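Local coordinates for protein toluene, o-xylene monooxygenase oxygenase subunit (Pseudomonas stutzeri, PDB 2INC) that forms part of the oxygenase component of toluene/o-xylene monooxygenase, a bacterial enzyme that probably hydroxylates aromatic hydrocarbons such as toluene and o-xylene, at residues B[119-124]-B[190-195]; B[19-24]-B[67-72]; B[36-41]-B[50-55]. One frame throughout, in Å; residues are numbered along the deposited sequence.

Contact 1 (B[119-124]-B[190-195])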
loop_
_atom_site.group_PDB
_atom_site.type_symbol
_atom_site.label_atom_id
_atom_site.label_comp_id
_atom_site.label_asym_id
_atom_site.label_seq_id
_atom_site.Cartn_x
_atom_site.Cartn_y
_atom_site.Cartn_z
ATOM N N THR B 119 0.710 -3.741 39.460
ATOM C CA THR B 119 1.843 -3.132 38.825
ATOM C C THR B 119 3.181 -3.921 38.877
ATOM O O THR B 119 3.981 -3.807 37.913
ATOM C CB THR B 119 1.988 -1.671 39.199
ATOM O OG1 THR B 119 2.162 -1.597 40.584
ATOM C CG2 THR B 119 0.680 -0.905 38.813
ATOM N N PRO B 120 3.447 -4.707 39.957
ATOM C CA PRO B 120 4.686 -5.496 39.927
ATOM C C PRO B 120 4.740 -6.549 38.860
ATOM O O PRO B 120 5.808 -7.086 38.594
ATOM C CB PRO B 120 4.746 -6.171 41.304
ATOM C CG PRO B 120 3.892 -5.334 42.172
ATOM C CD PRO B 120 2.796 -4.802 41.289
ATOM N N ALA B 121 3.616 -6.838 38.229
ATOM C CA ALA B 121 3.606 -7.771 37.119
ATOM C C ALA B 121 4.500 -7.315 35.936
ATOM O O ALA B 121 4.775 -8.130 35.062
ATOM C CB ALA B 121 2.186 -8.029 36.651
ATOM N N ARG B 122 5.010 -6.069 35.925
ATOM C CA ARG B 122 5.939 -5.700 34.857
ATOM C C ARG B 122 7.177 -6.635 34.901
ATOM O O ARG B 122 7.735 -6.997 33.852
ATOM C CB ARG B 122 6.301 -4.208 34.880
ATOM C CG ARG B 122 7.375 -3.781 35.894
ATOM C CD ARG B 122 7.828 -2.366 35.555
ATOM N NE ARG B 122 8.803 -1.892 36.560
ATOM C CZ ARG B 122 8.462 -1.172 37.603
ATOM N NH1 ARG B 122 7.189 -0.796 37.737
ATOM N NH2 ARG B 122 9.386 -0.776 38.469
ATOM N N TYR B 123 7.586 -7.041 36.107
ATOM C CA TYR B 123 8.716 -7.985 36.247
ATOM C C TYR B 123 8.311 -9.364 35.726
ATOM O O TYR B 123 9.012 -10.003 34.929
ATOM C CB TYR B 123 9.250 -8.002 37.709
ATOM C CG TYR B 123 9.855 -6.651 38.031
ATOM C CD1 TYR B 123 11.149 -6.358 37.627
ATOM C CD2 TYR B 123 9.128 -5.652 38.686
ATOM C CE1 TYR B 123 11.710 -5.125 37.853
ATOM C CE2 TYR B 123 9.721 -4.354 38.896
ATOM C CZ TYR B 123 10.987 -4.134 38.485
ATOM O OH TYR B 123 11.628 -2.890 38.636
ATOM N N LEU B 124 7.179 -9.845 36.144
ATOM C CA LEU B 124 6.822 -11.179 35.760
ATOM C C LEU B 124 6.628 -11.265 34.219
ATOM O O LEU B 124 7.085 -12.211 33.610
ATOM C CB LEU B 124 5.562 -11.600 36.494
ATOM C CG LEU B 124 5.074 -13.002 36.134
ATOM C CD1 LEU B 124 6.208 -14.097 36.174
ATOM C CD2 LEU B 124 4.012 -13.383 37.180
ATOM N N PRO B 190 5.713 -11.771 50.116
ATOM C CA PRO B 190 5.429 -13.199 50.082
ATOM C C PRO B 190 4.510 -13.545 48.931
ATOM O O PRO B 190 4.645 -14.675 48.403
ATOM C CB PRO B 190 4.658 -13.471 51.385
ATOM C CG PRO B 190 4.983 -12.265 52.286
ATOM C CD PRO B 190 5.456 -11.165 51.445
ATOM N N ALA B 191 3.577 -12.630 48.558
ATOM C CA ALA B 191 2.573 -12.972 47.520
ATOM C C ALA B 191 3.242 -13.279 46.195
ATOM O O ALA B 191 2.677 -14.048 45.389
ATOM C CB ALA B 191 1.555 -11.861 47.309
ATOM N N TRP B 192 4.425 -12.711 45.974
ATOM C CA TRP B 192 5.110 -12.898 44.664
ATOM C C TRP B 192 6.255 -13.905 44.678
ATOM O O TRP B 192 6.832 -14.206 43.619
ATOM C CB TRP B 192 5.718 -11.586 44.213
ATOM C CG TRP B 192 4.687 -10.622 43.738
ATOM C CD1 TRP B 192 4.201 -9.569 44.444
ATOM C CD2 TRP B 192 4.030 -10.597 42.453
ATOM N NE1 TRP B 192 3.264 -8.878 43.694
ATOM C CE2 TRP B 192 3.128 -9.498 42.475
ATOM C CE3 TRP B 192 4.101 -11.396 41.295
ATOM C CZ2 TRP B 192 2.321 -9.155 41.375
ATOM C CZ3 TRP B 192 3.272 -11.056 40.190
ATOM C CH2 TRP B 192 2.404 -9.936 40.244
ATOM N N GLN B 193 6.587 -14.427 45.854
ATOM C CA GLN B 193 7.731 -15.315 45.945
ATOM C C GLN B 193 7.559 -16.699 45.281
ATOM O O GLN B 193 8.538 -17.248 44.778
ATOM C CB GLN B 193 8.227 -15.400 47.388
ATOM C CG GLN B 193 8.980 -14.135 47.915
ATOM C CD GLN B 193 9.529 -13.289 46.798
ATOM O OE1 GLN B 193 10.603 -13.610 46.235
ATOM N NE2 GLN B 193 8.805 -12.193 46.431
ATOM N N GLY B 194 6.358 -17.266 45.288
ATOM C CA GLY B 194 6.059 -18.481 44.508
ATOM C C GLY B 194 6.381 -18.196 43.065
ATOM O O GLY B 194 7.201 -18.888 42.487
ATOM N N PHE B 195 5.737 -17.191 42.455
ATOM C CA PHE B 195 6.073 -16.833 41.054
ATOM C C PHE B 195 7.515 -16.518 40.762
ATOM O O PHE B 195 8.054 -16.912 39.726
ATOM C CB PHE B 195 5.205 -15.674 40.541
ATOM C CG PHE B 195 3.826 -16.153 40.062
ATOM C CD1 PHE B 195 2.661 -15.715 40.690
ATOM C CD2 PHE B 195 3.734 -17.127 39.060
ATOM C CE1 PHE B 195 1.397 -16.242 40.303
ATOM C CE2 PHE B 195 2.521 -17.624 38.664
ATOM C CZ PHE B 195 1.325 -17.169 39.306
#

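Contact 2 (B[19-24]-B[67-72])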
loop_
_atom_site.group_PDB
_atom_site.type_symbol
_atom_site.label_atom_id
_atom_site.label_comp_id
_atom_site.label_asym_id
_atom_site.label_seq_id
_atom_site.Cartn_x
_atom_site.Cartn_y
_atom_site.Cartn_z
ATOM N N SER B 19 0.588 -22.306 1.204
ATOM C CA SER B 19 0.125 -21.038 1.734
ATOM C C SER B 19 1.305 -20.084 1.914
ATOM O O SER B 19 2.412 -20.516 1.987
ATOM C CB SER B 19 -0.484 -21.302 3.091
ATOM O OG SER B 19 0.522 -21.769 3.988
ATOM N N GLU B 20 1.024 -18.800 2.036
ATOM C CA GLU B 20 2.018 -17.793 2.388
ATOM C C GLU B 20 2.751 -18.248 3.658
ATOM O O GLU B 20 3.975 -18.170 3.697
ATOM C CB GLU B 20 1.336 -16.440 2.618
ATOM C CG GLU B 20 2.226 -15.358 3.327
ATOM C CD GLU B 20 1.426 -14.111 3.709
ATOM O OE1 GLU B 20 0.189 -14.224 3.956
ATOM O OE2 GLU B 20 2.020 -13.019 3.803
ATOM N N TYR B 21 2.006 -18.790 4.643
ATOM C CA TYR B 21 2.593 -19.275 5.890
ATOM C C TYR B 21 3.700 -20.294 5.593
ATOM O O TYR B 21 4.807 -20.197 6.135
ATOM C CB TYR B 21 1.557 -19.805 6.889
ATOM C CG TYR B 21 2.157 -20.519 8.076
ATOM C CD1 TYR B 21 2.802 -19.809 9.098
ATOM C CD2 TYR B 21 2.102 -21.916 8.171
ATOM C CE1 TYR B 21 3.337 -20.476 10.182
ATOM C CE2 TYR B 21 2.632 -22.587 9.237
ATOM C CZ TYR B 21 3.285 -21.881 10.226
ATOM O OH TYR B 21 3.809 -22.562 11.287
ATOM N N GLU B 22 3.384 -21.318 4.801
ATOM C CA GLU B 22 4.401 -22.305 4.460
ATOM C C GLU B 22 5.566 -21.731 3.664
ATOM O O GLU B 22 6.738 -22.067 3.930
ATOM C CB GLU B 22 3.769 -23.479 3.730
ATOM C CG GLU B 22 2.905 -24.311 4.664
ATOM C CD GLU B 22 2.080 -25.340 3.912
ATOM O OE1 GLU B 22 1.291 -24.947 2.998
ATOM O OE2 GLU B 22 2.223 -26.541 4.257
ATOM N N VAL B 23 5.266 -20.848 2.720
ATOM C CA VAL B 23 6.306 -20.259 1.880
ATOM C C VAL B 23 7.356 -19.511 2.698
ATOM O O VAL B 23 8.537 -19.601 2.390
ATOM C CB VAL B 23 5.705 -19.279 0.845
ATOM C CG1 VAL B 23 6.799 -18.395 0.174
ATOM C CG2 VAL B 23 4.902 -20.080 -0.193
ATOM N N VAL B 24 6.929 -18.772 3.716
ATOM C CA VAL B 24 7.890 -17.888 4.431
ATOM C C VAL B 24 8.375 -18.407 5.769
ATOM O O VAL B 24 9.230 -17.739 6.399
ATOM C CB VAL B 24 7.300 -16.477 4.652
ATOM C CG1 VAL B 24 6.792 -15.873 3.319
ATOM C CG2 VAL B 24 6.106 -16.536 5.638
ATOM N N ALA B 67 8.172 -30.431 10.157
ATOM C CA ALA B 67 6.767 -30.647 9.841
ATOM C C ALA B 67 5.787 -29.843 10.721
ATOM O O ALA B 67 4.621 -29.741 10.391
ATOM C CB ALA B 67 6.401 -32.128 9.891
ATOM N N PHE B 68 6.255 -29.271 11.820
ATOM C CA PHE B 68 5.364 -28.534 12.689
ATOM C C PHE B 68 4.746 -27.333 11.985
ATOM O O PHE B 68 5.424 -26.609 11.245
ATOM C CB PHE B 68 6.117 -28.027 13.947
ATOM C CG PHE B 68 5.244 -27.190 14.864
ATOM C CD1 PHE B 68 4.233 -27.794 15.623
ATOM C CD2 PHE B 68 5.386 -25.786 14.926
ATOM C CE1 PHE B 68 3.373 -27.020 16.446
ATOM C CE2 PHE B 68 4.556 -25.021 15.761
ATOM C CZ PHE B 68 3.565 -25.613 16.515
ATOM N N ARG B 69 3.454 -27.112 12.243
ATOM C CA ARG B 69 2.707 -26.006 11.662
ATOM C C ARG B 69 1.936 -25.303 12.783
ATOM O O ARG B 69 1.176 -25.947 13.502
ATOM C CB ARG B 69 1.741 -26.514 10.563
ATOM C CG ARG B 69 2.417 -27.276 9.414
ATOM C CD ARG B 69 3.168 -26.275 8.522
ATOM N NE ARG B 69 3.866 -26.904 7.369
ATOM C CZ ARG B 69 5.131 -27.331 7.385
ATOM N NH1 ARG B 69 5.667 -27.860 6.287
ATOM N NH2 ARG B 69 5.890 -27.249 8.467
ATOM N N ASP B 70 2.136 -23.985 12.932
ATOM C CA ASP B 70 1.310 -23.122 13.804
ATOM C C ASP B 70 -0.148 -23.210 13.367
ATOM O O ASP B 70 -0.447 -22.876 12.216
ATOM C CB ASP B 70 1.746 -21.657 13.643
ATOM C CG ASP B 70 0.922 -20.677 14.484
ATOM O OD1 ASP B 70 1.177 -19.430 14.396
ATOM O OD2 ASP B 70 0.055 -21.137 15.268
ATOM N N PRO B 71 -1.058 -23.628 14.288
ATOM C CA PRO B 71 -2.496 -23.696 13.940
ATOM C C PRO B 71 -3.119 -22.336 13.580
ATOM O O PRO B 71 -4.073 -22.293 12.785
ATOM C CB PRO B 71 -3.141 -24.317 15.211
ATOM C CG PRO B 71 -2.199 -24.015 16.311
ATOM C CD PRO B 71 -0.813 -24.091 15.675
ATOM N N ASP B 72 -2.571 -21.226 14.109
ATOM C CA ASP B 72 -3.014 -19.896 13.709
ATOM C C ASP B 72 -2.305 -19.401 12.423
ATOM O O ASP B 72 -2.707 -18.418 11.851
ATOM C CB ASP B 72 -2.777 -18.879 14.861
ATOM C CG ASP B 72 -3.752 -19.063 16.038
ATOM O OD1 ASP B 72 -3.649 -20.090 16.763
ATOM O OD2 ASP B 72 -4.615 -18.183 16.249
#

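Contact 3 (B[36-41]-B[50-55])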
loop_
_atom_site.group_PDB
_atom_site.type_symbol
_atom_site.label_atom_id
_atom_site.label_comp_id
_atom_site.label_asym_id
_atom_site.label_seq_id
_atom_site.Cartn_x
_atom_site.Cartn_y
_atom_site.Cartn_z
ATOM N N GLU B 36 26.768 -32.317 14.089
ATOM C CA GLU B 36 28.074 -32.529 14.701
ATOM C C GLU B 36 28.842 -31.227 14.739
ATOM O O GLU B 36 29.773 -31.087 15.513
ATOM C CB GLU B 36 28.857 -33.574 13.891
ATOM C CG GLU B 36 27.897 -34.425 12.963
ATOM C CD GLU B 36 27.316 -33.619 11.711
ATOM O OE1 GLU B 36 26.474 -34.197 10.978
ATOM O OE2 GLU B 36 27.679 -32.425 11.445
ATOM N N ARG B 37 28.428 -30.277 13.895
ATOM C CA ARG B 37 29.025 -28.951 13.804
ATOM C C ARG B 37 27.923 -28.002 13.303
ATOM O O ARG B 37 27.881 -27.682 12.114
ATOM C CB ARG B 37 30.188 -28.936 12.826
ATOM C CG ARG B 37 31.097 -27.681 12.957
ATOM C CD ARG B 37 31.904 -27.493 11.682
ATOM N NE ARG B 37 32.859 -28.601 11.542
ATOM C CZ ARG B 37 34.127 -28.572 11.948
ATOM N NH1 ARG B 37 34.647 -27.484 12.520
ATOM N NH2 ARG B 37 34.887 -29.647 11.766
ATOM N N PRO B 38 27.034 -27.564 14.212
ATOM C CA PRO B 38 25.923 -26.676 13.889
ATOM C C PRO B 38 26.365 -25.415 13.150
ATOM O O PRO B 38 25.775 -25.038 12.159
ATOM C CB PRO B 38 25.387 -26.264 15.283
ATOM C CG PRO B 38 25.828 -27.253 16.200
ATOM C CD PRO B 38 27.048 -27.941 15.635
ATOM N N TRP B 39 27.402 -24.759 13.666
ATOM C CA TRP B 39 27.818 -23.457 13.141
ATOM C C TRP B 39 29.099 -23.593 12.336
ATOM O O TRP B 39 29.884 -24.499 12.579
ATOM C CB TRP B 39 28.042 -22.484 14.313
ATOM C CG TRP B 39 26.805 -22.452 15.230
ATOM C CD1 TRP B 39 26.686 -22.968 16.495
ATOM C CD2 TRP B 39 25.524 -21.951 14.886
ATOM N NE1 TRP B 39 25.396 -22.766 16.965
ATOM C CE2 TRP B 39 24.677 -22.126 16.017
ATOM C CE3 TRP B 39 25.008 -21.345 13.738
ATOM C CZ2 TRP B 39 23.321 -21.780 16.005
ATOM C CZ3 TRP B 39 23.689 -20.924 13.751
ATOM C CH2 TRP B 39 22.861 -21.159 14.872
ATOM N N GLU B 40 29.317 -22.680 11.395
ATOM C CA GLU B 40 30.362 -22.839 10.373
ATOM C C GLU B 40 31.726 -22.366 10.898
ATOM O O GLU B 40 32.360 -21.468 10.301
ATOM C CB GLU B 40 29.957 -22.052 9.112
ATOM C CG GLU B 40 30.770 -22.312 7.822
ATOM C CD GLU B 40 30.504 -23.682 7.205
ATOM O OE1 GLU B 40 29.334 -23.927 6.846
ATOM O OE2 GLU B 40 31.472 -24.496 7.038
ATOM N N LEU B 41 32.170 -22.974 12.001
ATOM C CA LEU B 41 33.391 -22.546 12.709
ATOM C C LEU B 41 33.912 -23.788 13.400
ATOM O O LEU B 41 33.390 -24.858 13.167
ATOM C CB LEU B 41 33.080 -21.451 13.780
ATOM C CG LEU B 41 32.637 -20.081 13.250
ATOM C CD1 LEU B 41 31.955 -19.286 14.312
ATOM C CD2 LEU B 41 33.752 -19.259 12.612
ATOM N N TRP B 50 26.653 -25.725 23.310
ATOM C CA TRP B 50 25.345 -25.304 23.845
ATOM C C TRP B 50 24.282 -25.923 22.967
ATOM O O TRP B 50 23.372 -26.547 23.493
ATOM C CB TRP B 50 25.214 -23.812 23.831
ATOM C CG TRP B 50 23.970 -23.384 24.517
ATOM C CD1 TRP B 50 22.681 -23.503 24.042
ATOM C CD2 TRP B 50 23.871 -22.792 25.813
ATOM N NE1 TRP B 50 21.797 -22.972 24.951
ATOM C CE2 TRP B 50 22.492 -22.580 26.068
ATOM C CE3 TRP B 50 24.810 -22.448 26.796
ATOM C CZ2 TRP B 50 22.027 -22.027 27.248
ATOM C CZ3 TRP B 50 24.346 -21.902 27.998
ATOM C CH2 TRP B 50 22.959 -21.663 28.195
ATOM N N TYR B 51 24.375 -25.773 21.647
ATOM C CA TYR B 51 23.310 -26.304 20.772
ATOM C C TYR B 51 23.248 -27.822 20.673
ATOM O O TYR B 51 22.135 -28.433 20.498
ATOM C CB TYR B 51 23.370 -25.726 19.354
ATOM C CG TYR B 51 22.690 -24.370 19.251
ATOM C CD1 TYR B 51 23.268 -23.257 19.861
ATOM C CD2 TYR B 51 21.441 -24.215 18.668
ATOM C CE1 TYR B 51 22.631 -21.974 19.818
ATOM C CE2 TYR B 51 20.820 -22.912 18.610
ATOM C CZ TYR B 51 21.436 -21.822 19.197
ATOM O OH TYR B 51 20.858 -20.542 19.178
ATOM N N LYS B 52 24.409 -28.470 20.711
ATOM C CA LYS B 52 24.381 -29.944 20.747
ATOM C C LYS B 52 23.763 -30.455 22.023
ATOM O O LYS B 52 22.989 -31.395 21.997
ATOM C CB LYS B 52 25.781 -30.516 20.565
ATOM C CG LYS B 52 26.342 -30.128 19.179
ATOM C CD LYS B 52 27.636 -30.904 18.897
ATOM C CE LYS B 52 28.718 -30.457 19.839
ATOM N NZ LYS B 52 30.008 -31.069 19.387
ATOM N N LYS B 53 24.078 -29.822 23.147
ATOM C CA LYS B 53 23.530 -30.312 24.405
ATOM C C LYS B 53 22.029 -29.986 24.562
ATOM O O LYS B 53 21.278 -30.866 24.986
ATOM C CB LYS B 53 24.350 -29.800 25.586
ATOM C CG LYS B 53 23.800 -30.185 26.944
ATOM C CD LYS B 53 24.858 -29.933 28.013
ATOM C CE LYS B 53 24.327 -30.194 29.440
ATOM N NZ LYS B 53 24.094 -31.655 29.672
ATOM N N TYR B 54 21.591 -28.766 24.183
ATOM C CA TYR B 54 20.290 -28.267 24.584
ATOM C C TYR B 54 19.289 -28.300 23.439
ATOM O O TYR B 54 18.093 -28.240 23.691
ATOM C CB TYR B 54 20.406 -26.868 25.221
ATOM C CG TYR B 54 21.235 -26.858 26.504
ATOM C CD1 TYR B 54 20.963 -27.732 27.550
ATOM C CD2 TYR B 54 22.273 -25.975 26.673
ATOM C CE1 TYR B 54 21.700 -27.729 28.720
ATOM C CE2 TYR B 54 23.012 -25.950 27.862
ATOM C CZ TYR B 54 22.701 -26.833 28.865
ATOM O OH TYR B 54 23.420 -26.810 30.033
ATOM N N CYS B 55 19.750 -28.389 22.180
ATOM C CA CYS B 55 18.797 -28.600 21.104
ATOM C C CYS B 55 18.886 -30.108 20.746
ATOM O O CYS B 55 17.966 -30.844 21.024
ATOM C CB CYS B 55 19.059 -27.646 19.906
ATOM S SG CYS B 55 17.901 -27.951 18.520
#

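Contact 1 (B[119-124]-B[190-195])
Pro120 overlaps the indole of Trp192 near its rim. Its CB stands 3.5 Å above the plane of that ring, and the closest ring atom to Pro120 CB is Trp192 CZ2, at 3.8 Å. The two side chains cross at about a right angle. Pro120 CG also reaches the ring, lying 3.9 Å from Trp192 NE1. Further along, the outer corner of the indole meets Ala121: Trp192 CH2 is 3.9 Å from Ala121 N, and the methyl CB is also near that corner. The indole corner thus rests on the backbone of Ala121 as well as on its methyl.

Leu124 touches two rings with one methyl. Leu124 CD2 lies at the edge of the Trp192 ring, in its plane, 3.9 Å from Trp192 CZ3. The same methyl sits over a face of Phe195, with Leu124 CD2 4.0 Å from Phe195 CG. The side chain is placed there by CG standing anti to the backbone N (chi1 179°). Trp192 is turned differently, with CG anti to its own carbonyl carbon (chi1 -74°), which sends the indole across toward 119-124. Packing alone joins the two segments, with no polar bond between them. The one polar atom of the indole, NE1, is satisfied by the backbone carbonyl of Arg116, in helix 108-117. That bond probably limits how the ring can turn, and Tyr296 meets it edge-to-face.

This is buried packing between the first turns of helix 121-138 and helix 190-202. Helix 182-188 adds Val185 against both Pro120 and Trp192. Helix 208-237 closes on the Leu124 end, with Val223 touching both Leu124 and Phe195. Helix 274-299 packs against Phe195 through Ala292.

Contact 2 (B[19-24]-B[67-72])
The Tyr21 ring has Arg69 CD at its edge, near its plane, 3.8 Å from Tyr21 CE2. The guanidinium of Arg69 is likewise met at its edge, by Glu22 OE2. The ring and guanidinium planes are 70° apart, so the two groups do not stack.

The firm polar link runs from the loop to the tyrosine. Asp70 N donates to Tyr21 OH at 2.7 Å, with a nearly straight N-H...O angle of 163°. Tyr21 CG stands anti to the backbone N (chi1 170°), and the ring carries its hydroxyl across to the loop. Asp70 CB packs close to the same oxygen. Asp70 OD2 accepts from Asp72 N in an Asx turn.

Glu22 OE2 and Arg69 NE form a long salt bridge of 3.5 Å. Glu22 is held elsewhere too: OE1 takes Ser19 N through its anti lone pair, and Glu22 N donates to Ser19 OG at 3.0 Å. This is a capping box at the start of helix 20-25. Arg16 is the stronger partner of OE2, while Arg69 NH2 bonds the carbonyls of Phe68 and Asn66. Two nearby arginines are likely to keep Glu22 ionised, so charge and one short hydrogen bond together tie the helix start to the loop.

Contact 3 (B[36-41]-B[50-55])
Trp39 O is gripped by two donors: Gln48 NE2 from helix 46-56, and Leu41 N, whose bond to Trp39 O is weak despite its 2.8 Å. The side chain of the same tryptophan meets Tyr51. The hydroxyl of Tyr51 is bonded to the carbonyl of Gln137, which holds the phenol at its hydroxyl end.

Trp39 brings its edge to a face of this phenol. The planes are 89° apart and the centroids of the five-membered ring and the phenol are 5.1 Å apart, a T-shaped (edge-to-face) pair. Two atoms of the edge do the touching. Trp39 CZ2 stands over the centre of the phenol, 3.6 Å above its plane. Trp39 NE1 lies over the near side, 3.6 Å from Tyr51 CD1. Trp39 CG is anti to its carbonyl carbon (chi1 -52°), which swings the indole toward the helix. An alanine in place of Tyr51 is likely to leave the Trp39 edge without its facing ring and the Gln137 carbonyl without this bonding partner.

Pro38 packs beside the pair. Its CB covers a face of Trp39 near the rim, and Pro38 CG reaches Lys52 CG at 4.2 Å. Pro38 CG also lies 4.3 Å from Tyr51 CB. A bend at chi3 (-67°) brings the end of the lysine near the loop, where Lys52 NZ lies 3.9 Å from Glu36 O, too long for a hydrogen bond.

Phe31 meets both Trp39 and Tyr51, and Ile138 of helix 121-138 lies against Tyr51. Beyond the pair, Glu40 forms salt bridges with another protein of the assembly. The arrangement is an aromatic cluster in which a loop folds back along the helix that follows it, next to a subunit interface.

Contact 3 is nested in the loop closed by contact 2, and both come before contact 1 in the chain. The centre of contact 1 is about 35 Å from each of the other two, whose centres are about 25 Å apart. None of the contacts touch. Contacts 1 and 2 lie on opposite sides of the chain's centre. Long helices join the sites: helix 121-138 starts in contact 1 and packs through Ile138 on contact 3, while helix 142-172 meets side chains of contacts 1 and 2. Contact 1 packs two helices together, whereas contacts 2 and 3 each join a loop to an N-terminal helix. Another protein chain lies within reach of all three.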